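Local atomic coordinates of 2,3-bisphosphoglycerate-independent phosphoglycerate mutase (Pyrococcus horikoshii, PDB entry 2ZKT), a protein that probably catalyses the interconversion of 2-phosphoglycerate and 3-phosphoglycerate in glycolysis, as a metal-dependent mutase that needs no 2,3-bisphosphoglycerate. Residues B[89-92]-B[93-97]; B[234-238]-B[239-243]; B[257-261]-B[262-266]. All coordinates share one frame; numbering follows the deposited sequence.

The three contacts are local ones and follow in series along the chain. Interactions 2 and 3 touch, with centres about 11 Å apart: Phe238 N lies 2.8 Å from Val262 O, a probable hydrogen bond that ties the start of helix 238-242 to the residue that follows helix 253-261. Interaction 1 belongs to the separate four-stranded antiparallel sheet; its centre is about 14 Å from that of interaction 3 and about 19 Å from that of interaction 2, and its nearest atoms stay about 6 Å from either. Tyr231 nevertheless meets Lys93, Lys237 and Ala261, one from each contact. In interaction 3 the Val258 side chain lies about 10 Å from a bound zinc ion.

Interaction 1: B[89-92]-B[93-97]; sequences LDLS and KDDLA
Ser92 and Asp95 are joined twice across a tight turn, in the loop that leads from helix 80-86 into strand 96-103. The first bond is the turn's own: Asp95 N donates to Ser92 O at 2.8 Å. The second runs the other way and uses the side chain. Asp95 CG stands anti to its carbonyl carbon (chi1 -66°), which folds the carboxylate back over the turn and lets OD2 accept from Ser92 N at 2.7 Å. That bond is nearly straight, 165° at the hydrogen, and meets the anti side of the carboxylate, somewhat out of its plane. One residue thus engages both backbone groups of Ser92: the OD2 bond holds the carboxylate against the N-H, while the turn bond takes up the C=O. Residues 92 to 95 form a type I beta turn, here with a side-chain bond from its last residue, Asp95, back to the N-H of its first. Leu91 slants across the Asp95 side chain: its CB is 3.7 Å from Asp95 OD2, and its CD2 comes within 4.4 Å of Ala97 CB, a loose apolar touch with the second residue of the strand. The side chains of Leu91 and Ala97 also rest on Ala84 of helix 80-86 and on Asp165 of the neighbouring strand 161-166, placing the turn between helix 80-86 and the antiparallel sheet. The other carboxylate oxygen, Asp95 OD1, lies close to Asp167 OD2. With Asp95 buried, this proximity would be expected to raise the proton affinity of the pair. On the exposed side of the turn, Lys93 makes a cation-pi contact with Tyr231.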
loop_
_atom_site.group_PDB
_atom_site.type_symbol
_atom_site.label_atom_id
_atom_site.label_comp_id
_atom_site.label_asym_id
_atom_site.label_seq_id
_atom_site.Cartn_x
_atom_site.Cartn_y
_atom_site.Cartn_z
ATOM N N LEU B 89 -7.277 36.451 -8.426
ATOM C CA LEU B 89 -7.855 37.804 -8.466
ATOM C C LEU B 89 -7.929 38.406 -7.059
ATOM O O LEU B 89 -7.920 37.680 -6.056
ATOM C CB LEU B 89 -9.269 37.777 -9.065
ATOM C CG LEU B 89 -9.475 37.134 -10.443
ATOM C CD1 LEU B 89 -10.971 37.150 -10.798
ATOM C CD2 LEU B 89 -8.659 37.892 -11.498
ATOM N N ASP B 90 -7.996 39.737 -6.992
ATOM C CA ASP B 90 -8.098 40.440 -5.712
ATOM C C ASP B 90 -9.476 41.107 -5.667
ATOM O O ASP B 90 -9.699 42.158 -6.279
ATOM C CB ASP B 90 -6.985 41.492 -5.584
ATOM C CG ASP B 90 -5.588 40.872 -5.588
ATOM O OD1 ASP B 90 -5.331 39.971 -4.755
ATOM O OD2 ASP B 90 -4.748 41.287 -6.419
ATOM N N LEU B 91 -10.399 40.479 -4.941
ATOM C CA LEU B 91 -11.773 40.973 -4.826
ATOM C C LEU B 91 -12.097 41.677 -3.507
ATOM O O LEU B 91 -11.372 41.544 -2.507
ATOM C CB LEU B 91 -12.757 39.808 -5.020
ATOM C CG LEU B 91 -12.940 39.205 -6.422
ATOM C CD1 LEU B 91 -11.611 38.705 -6.968
ATOM C CD2 LEU B 91 -13.954 38.065 -6.346
ATOM N N SER B 92 -13.205 42.423 -3.523
ATOM C CA SER B 92 -13.694 43.153 -2.352
ATOM C C SER B 92 -14.847 42.340 -1.754
ATOM O O SER B 92 -15.607 41.706 -2.493
ATOM C CB SER B 92 -14.210 44.540 -2.765
ATOM O OG SER B 92 -13.212 45.281 -3.448
ATOM N N LYS B 93 -14.981 42.370 -0.426
ATOM C CA LYS B 93 -16.036 41.616 0.259
ATOM C C LYS B 93 -17.458 41.931 -0.217
ATOM O O LYS B 93 -18.421 41.334 0.262
ATOM C CB LYS B 93 -15.944 41.829 1.780
ATOM C CG LYS B 93 -14.718 41.174 2.416
ATOM C CD LYS B 93 -14.723 41.323 3.932
ATOM C CE LYS B 93 -13.537 40.595 4.556
ATOM N NZ LYS B 93 -12.242 41.085 4.001
ATOM N N ASP B 94 -17.597 42.858 -1.163
ATOM C CA ASP B 94 -18.923 43.187 -1.672
ATOM C C ASP B 94 -19.149 42.626 -3.080
ATOM O O ASP B 94 -20.213 42.841 -3.671
ATOM C CB ASP B 94 -19.132 44.707 -1.657
ATOM C CG ASP B 94 -18.146 45.439 -2.547
ATOM O OD1 ASP B 94 -17.054 44.885 -2.806
ATOM O OD2 ASP B 94 -18.463 46.573 -2.976
ATOM N N ASP B 95 -18.157 41.895 -3.609
ATOM C CA ASP B 95 -18.260 41.297 -4.952
ATOM C C ASP B 95 -18.952 39.924 -4.973
ATOM O O ASP B 95 -18.941 39.190 -3.978
ATOM C CB ASP B 95 -16.868 41.143 -5.593
ATOM C CG ASP B 95 -16.201 42.478 -5.887
ATOM O OD1 ASP B 95 -16.889 43.362 -6.433
ATOM O OD2 ASP B 95 -14.992 42.642 -5.588
ATOM N N LEU B 96 -19.547 39.592 -6.121
ATOM C CA LEU B 96 -20.226 38.313 -6.322
ATOM C C LEU B 96 -19.516 37.562 -7.470
ATOM O O LEU B 96 -19.354 38.108 -8.567
ATOM C CB LEU B 96 -21.702 38.542 -6.678
ATOM C CG LEU B 96 -22.565 37.270 -6.786
ATOM C CD1 LEU B 96 -22.525 36.493 -5.468
ATOM C CD2 LEU B 96 -24.006 37.655 -7.134
ATOM N N ALA B 97 -19.090 36.320 -7.209
ATOM C CA ALA B 97 -18.376 35.519 -8.208
ATOM C C ALA B 97 -19.113 34.237 -8.587
ATOM O O ALA B 97 -19.909 33.709 -7.809
ATOM C CB ALA B 97 -16.989 35.186 -7.704
#

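Interaction 2: B[234-238]-B[239-243]; sequences IPMKF and TEQWK
Phe238 CG is set anti to its backbone N (chi1 -166°) and Trp242 CG anti to its carbonyl carbon (chi1 -56°), torsions that bring the two rings together one helical turn apart. The indole presents an edge to the phenyl face in an edge-to-face pair: planes at 54°, the phenyl and five-membered-ring centroids 4.8 Å apart. Trp242 CD1 does the touching, over the centre of the Phe238 ring and 3.9 Å from Phe238 CE1. The backbone bond Trp242 N to Phe238 O, 3.0 Å, keeps the spacing. At the start of the helix, Lys237 holds the N-cap position and Glu240 is the third residue beyond it. Glu240 OE2 accepts from Lys237 N at 3.1 Å, approached from above the carboxylate plane, which is one half of a capping box; the lysine side chain has no acceptor for the other half. Lys237 O in turn receives Gln241 N at 2.8 Å. Met236 CB packs against the Glu240 carboxylate, 3.2 Å from Glu240 CD, while its chain crosses Gln241 at about a right angle and brings SD to 3.7 Å from Gln241 CA. Where the helix ends, Lys243 is the C-prime residue of a Schellman motif and its NZ forms a salt bridge with Glu408. Val397 and Met401 of helix 396-403 pack against both aromatic side chains.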
loop_
_atom_site.group_PDB
_atom_site.type_symbol
_atom_site.label_atom_id
_atom_site.label_comp_id
_atom_site.label_asym_id
_atom_site.label_seq_id
_atom_site.Cartn_x
_atom_site.Cartn_y
_atom_site.Cartn_z
ATOM N N ILE B 234 -17.205 34.591 8.041
ATOM C CA ILE B 234 -16.361 34.098 9.117
ATOM C C ILE B 234 -16.064 35.254 10.062
ATOM O O ILE B 234 -15.828 36.384 9.614
ATOM C CB ILE B 234 -15.030 33.528 8.595
ATOM C CG1 ILE B 234 -14.249 34.619 7.862
ATOM C CG2 ILE B 234 -15.294 32.343 7.677
ATOM C CD1 ILE B 234 -12.793 34.274 7.672
ATOM N N PRO B 235 -16.074 34.987 11.385
ATOM C CA PRO B 235 -15.805 36.004 12.411
ATOM C C PRO B 235 -14.503 36.747 12.111
ATOM O O PRO B 235 -14.500 37.950 11.825
ATOM C CB PRO B 235 -15.706 35.173 13.699
ATOM C CG PRO B 235 -16.634 34.029 13.436
ATOM C CD PRO B 235 -16.293 33.661 12.005
ATOM N N MET B 236 -13.400 36.002 12.176
ATOM C CA MET B 236 -12.075 36.545 11.911
ATOM C C MET B 236 -11.247 35.527 11.129
ATOM O O MET B 236 -11.619 34.354 11.022
ATOM C CB MET B 236 -11.379 36.890 13.234
ATOM C CG MET B 236 -11.267 35.730 14.211
ATOM S SD MET B 236 -10.590 36.261 15.804
ATOM C CE MET B 236 -12.102 36.756 16.643
ATOM N N LYS B 237 -10.119 35.975 10.585
ATOM C CA LYS B 237 -9.259 35.089 9.812
ATOM C C LYS B 237 -8.513 34.084 10.711
ATOM O O LYS B 237 -8.394 34.274 11.932
ATOM C CB LYS B 237 -8.269 35.924 8.984
ATOM C CG LYS B 237 -8.891 37.216 8.430
ATOM C CD LYS B 237 -8.234 37.683 7.130
ATOM C CE LYS B 237 -8.736 36.873 5.934
ATOM N NZ LYS B 237 -8.128 37.310 4.634
ATOM N N PHE B 238 -8.035 33.006 10.087
ATOM C CA PHE B 238 -7.303 31.938 10.773
ATOM C C PHE B 238 -6.110 32.519 11.551
ATOM O O PHE B 238 -5.961 32.291 12.759
ATOM C CB PHE B 238 -6.800 30.926 9.727
ATOM C CG PHE B 238 -6.324 29.616 10.308
ATOM C CD1 PHE B 238 -7.223 28.568 10.522
ATOM C CD2 PHE B 238 -4.974 29.420 10.604
ATOM C CE1 PHE B 238 -6.790 27.339 11.019
ATOM C CE2 PHE B 238 -4.521 28.195 11.105
ATOM C CZ PHE B 238 -5.436 27.145 11.311
ATOM N N THR B 239 -5.272 33.275 10.835
ATOM C CA THR B 239 -4.074 33.908 11.395
ATOM C C THR B 239 -4.340 34.679 12.681
ATOM O O THR B 239 -3.610 34.520 13.666
ATOM C CB THR B 239 -3.429 34.885 10.374
ATOM O OG1 THR B 239 -4.455 35.723 9.810
ATOM C CG2 THR B 239 -2.713 34.114 9.251
ATOM N N GLU B 240 -5.381 35.515 12.687
ATOM C CA GLU B 240 -5.675 36.292 13.888
ATOM C C GLU B 240 -6.365 35.450 14.951
ATOM O O GLU B 240 -6.083 35.585 16.147
ATOM C CB GLU B 240 -6.524 37.534 13.550
ATOM C CG GLU B 240 -7.876 37.255 12.919
ATOM C CD GLU B 240 -8.657 38.539 12.634
ATOM O OE1 GLU B 240 -8.890 39.315 13.595
ATOM O OE2 GLU B 240 -9.037 38.773 11.456
ATOM N N GLN B 241 -7.251 34.560 14.511
ATOM C CA GLN B 241 -7.985 33.703 15.440
ATOM C C GLN B 241 -7.023 32.932 16.357
ATOM O O GLN B 241 -7.180 32.928 17.579
ATOM C CB GLN B 241 -8.866 32.732 14.644
ATOM C CG GLN B 241 -9.732 31.815 15.486
ATOM C CD GLN B 241 -10.597 30.897 14.624
ATOM O OE1 GLN B 241 -11.277 30.000 15.137
ATOM N NE2 GLN B 241 -10.577 31.120 13.307
ATOM N N TRP B 242 -6.010 32.309 15.758
ATOM C CA TRP B 242 -5.040 31.517 16.511
ATOM C C TRP B 242 -3.695 32.217 16.741
ATOM O O TRP B 242 -2.800 31.653 17.379
ATOM C CB TRP B 242 -4.812 30.170 15.797
ATOM C CG TRP B 242 -6.089 29.385 15.582
ATOM C CD1 TRP B 242 -6.816 29.283 14.419
ATOM C CD2 TRP B 242 -6.807 28.617 16.570
ATOM N NE1 TRP B 242 -7.935 28.505 14.623
ATOM C CE2 TRP B 242 -7.956 28.083 15.931
ATOM C CE3 TRP B 242 -6.588 28.332 17.930
ATOM C CZ2 TRP B 242 -8.891 27.272 16.610
ATOM C CZ3 TRP B 242 -7.514 27.526 18.609
ATOM C CH2 TRP B 242 -8.651 27.006 17.943
ATOM N N LYS B 243 -3.553 33.437 16.215
ATOM C CA LYS B 243 -2.314 34.219 16.383
ATOM C C LYS B 243 -1.094 33.455 15.865
ATOM O O LYS B 243 -0.134 33.199 16.605
ATOM C CB LYS B 243 -2.110 34.575 17.859
ATOM C CG LYS B 243 -3.321 35.264 18.488
ATOM C CD LYS B 243 -3.121 35.475 19.981
ATOM C CE LYS B 243 -4.346 36.121 20.615
ATOM N NZ LYS B 243 -4.178 36.293 22.086
#

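Interaction 3: B[257-261]-B[262-266]; sequences GVARA and VGFDV
Phe264 N donates to Ala259 O at 2.9 Å, with 164° at the hydrogen, and the same carbonyl oxygen is crowded by carbon: Val262 CG2 and Phe264 CB each lie 3.3 Å from Ala259 O. The Phe264 ring turns its edge to that oxygen, which sits near the ring plane. One residue further in on each side, Gly263 N reaches Arg260 O at 3.0 Å. This nested pair of bonds, with Gly263 at a positive phi of 109°, is a Schellman motif that ends helix 253-261. Gly263, having no side chain, takes up that backbone angle readily. Val262 N keeps an ordinary helical bond to Val258 O, 3.1 Å. The reversal turns the chain into strand 265-267, closing a beta-alpha-beta unit that starts with strand 246-249. Val266 then faces back to the helix: its CG2 sits 3.7 Å from Ala259 CB and 3.9 Å from Arg260 CG, the arginine chain crossing the valine at about a right angle. The guanidinium carries on to Leu85, whose O accepts from NH1. Phe68 and Phe238 meet the Phe264 ring, and Phe296 also touches it. Because this helix end is largely buried, the carbonyls of Val258, Ala259 and Arg260 find their polar partners in the N-H groups just after it, while Ala261 O is bonded to Tyr231 OH.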
loop_
_atom_site.group_PDB
_atom_site.type_symbol
_atom_site.label_atom_id
_atom_site.label_comp_id
_atom_site.label_asym_id
_atom_site.label_seq_id
_atom_site.Cartn_x
_atom_site.Cartn_y
_atom_site.Cartn_z
ATOM N N GLY B 257 -8.401 29.082 -3.058
ATOM C CA GLY B 257 -9.341 30.167 -2.795
ATOM C C GLY B 257 -9.830 30.186 -1.357
ATOM O O GLY B 257 -9.792 31.222 -0.682
ATOM N N VAL B 258 -10.297 29.033 -0.876
ATOM C CA VAL B 258 -10.773 28.942 0.498
ATOM C C VAL B 258 -9.633 29.315 1.443
ATOM O O VAL B 258 -9.801 30.132 2.347
ATOM C CB VAL B 258 -11.273 27.508 0.825
ATOM C CG1 VAL B 258 -11.637 27.409 2.310
ATOM C CG2 VAL B 258 -12.489 27.170 -0.053
ATOM N N ALA B 259 -8.460 28.721 1.227
ATOM C CA ALA B 259 -7.308 29.002 2.076
ATOM C C ALA B 259 -7.000 30.500 2.099
ATOM O O ALA B 259 -6.730 31.070 3.162
ATOM C CB ALA B 259 -6.103 28.219 1.588
ATOM N N ARG B 260 -7.047 31.140 0.927
ATOM C CA ARG B 260 -6.772 32.579 0.840
ATOM C C ARG B 260 -7.827 33.378 1.589
ATOM O O ARG B 260 -7.502 34.299 2.346
ATOM C CB ARG B 260 -6.711 33.040 -0.629
ATOM C CG ARG B 260 -5.303 32.953 -1.222
ATOM C CD ARG B 260 -5.270 33.104 -2.740
ATOM N NE ARG B 260 -3.896 32.980 -3.235
ATOM C CZ ARG B 260 -3.563 32.682 -4.493
ATOM N NH1 ARG B 260 -4.508 32.471 -5.408
ATOM N NH2 ARG B 260 -2.282 32.580 -4.831
ATOM N N ALA B 261 -9.095 33.021 1.374
ATOM C CA ALA B 261 -10.190 33.713 2.047
ATOM C C ALA B 261 -10.013 33.718 3.576
ATOM O O ALA B 261 -10.277 34.731 4.214
ATOM C CB ALA B 261 -11.533 33.076 1.668
ATOM N N VAL B 262 -9.559 32.608 4.167
ATOM C CA VAL B 262 -9.405 32.581 5.624
ATOM C C VAL B 262 -8.061 33.122 6.124
ATOM O O VAL B 262 -7.801 33.142 7.334
ATOM C CB VAL B 262 -9.674 31.158 6.213
ATOM C CG1 VAL B 262 -11.082 30.711 5.824
ATOM C CG2 VAL B 262 -8.630 30.155 5.719
ATOM N N GLY B 263 -7.212 33.563 5.190
ATOM C CA GLY B 263 -5.947 34.172 5.591
ATOM C C GLY B 263 -4.620 33.464 5.386
ATOM O O GLY B 263 -3.603 33.908 5.925
ATOM N N PHE B 264 -4.601 32.373 4.624
ATOM C CA PHE B 264 -3.340 31.661 4.393
ATOM C C PHE B 264 -2.520 32.293 3.265
ATOM O O PHE B 264 -3.075 32.956 2.378
ATOM C CB PHE B 264 -3.620 30.191 4.032
ATOM C CG PHE B 264 -3.953 29.326 5.214
ATOM C CD1 PHE B 264 -5.203 29.415 5.833
ATOM C CD2 PHE B 264 -3.016 28.420 5.717
ATOM C CE1 PHE B 264 -5.511 28.606 6.931
ATOM C CE2 PHE B 264 -3.317 27.610 6.817
ATOM C CZ PHE B 264 -4.561 27.701 7.424
ATOM N N ASP B 265 -1.198 32.099 3.314
ATOM C CA ASP B 265 -0.309 32.588 2.255
ATOM C C ASP B 265 -0.127 31.356 1.360
ATOM O O ASP B 265 0.705 30.494 1.640
ATOM C CB ASP B 265 1.058 33.027 2.816
ATOM C CG ASP B 265 0.989 34.344 3.579
ATOM O OD1 ASP B 265 0.071 35.149 3.308
ATOM O OD2 ASP B 265 1.864 34.586 4.441
ATOM N N VAL B 266 -0.907 31.270 0.285
ATOM C CA VAL B 266 -0.835 30.104 -0.588
ATOM C C VAL B 266 0.354 30.041 -1.550
ATOM O O VAL B 266 0.728 31.034 -2.179
ATOM C CB VAL B 266 -2.161 29.947 -1.380
ATOM C CG1 VAL B 266 -2.080 28.758 -2.334
ATOM C CG2 VAL B 266 -3.315 29.748 -0.395
#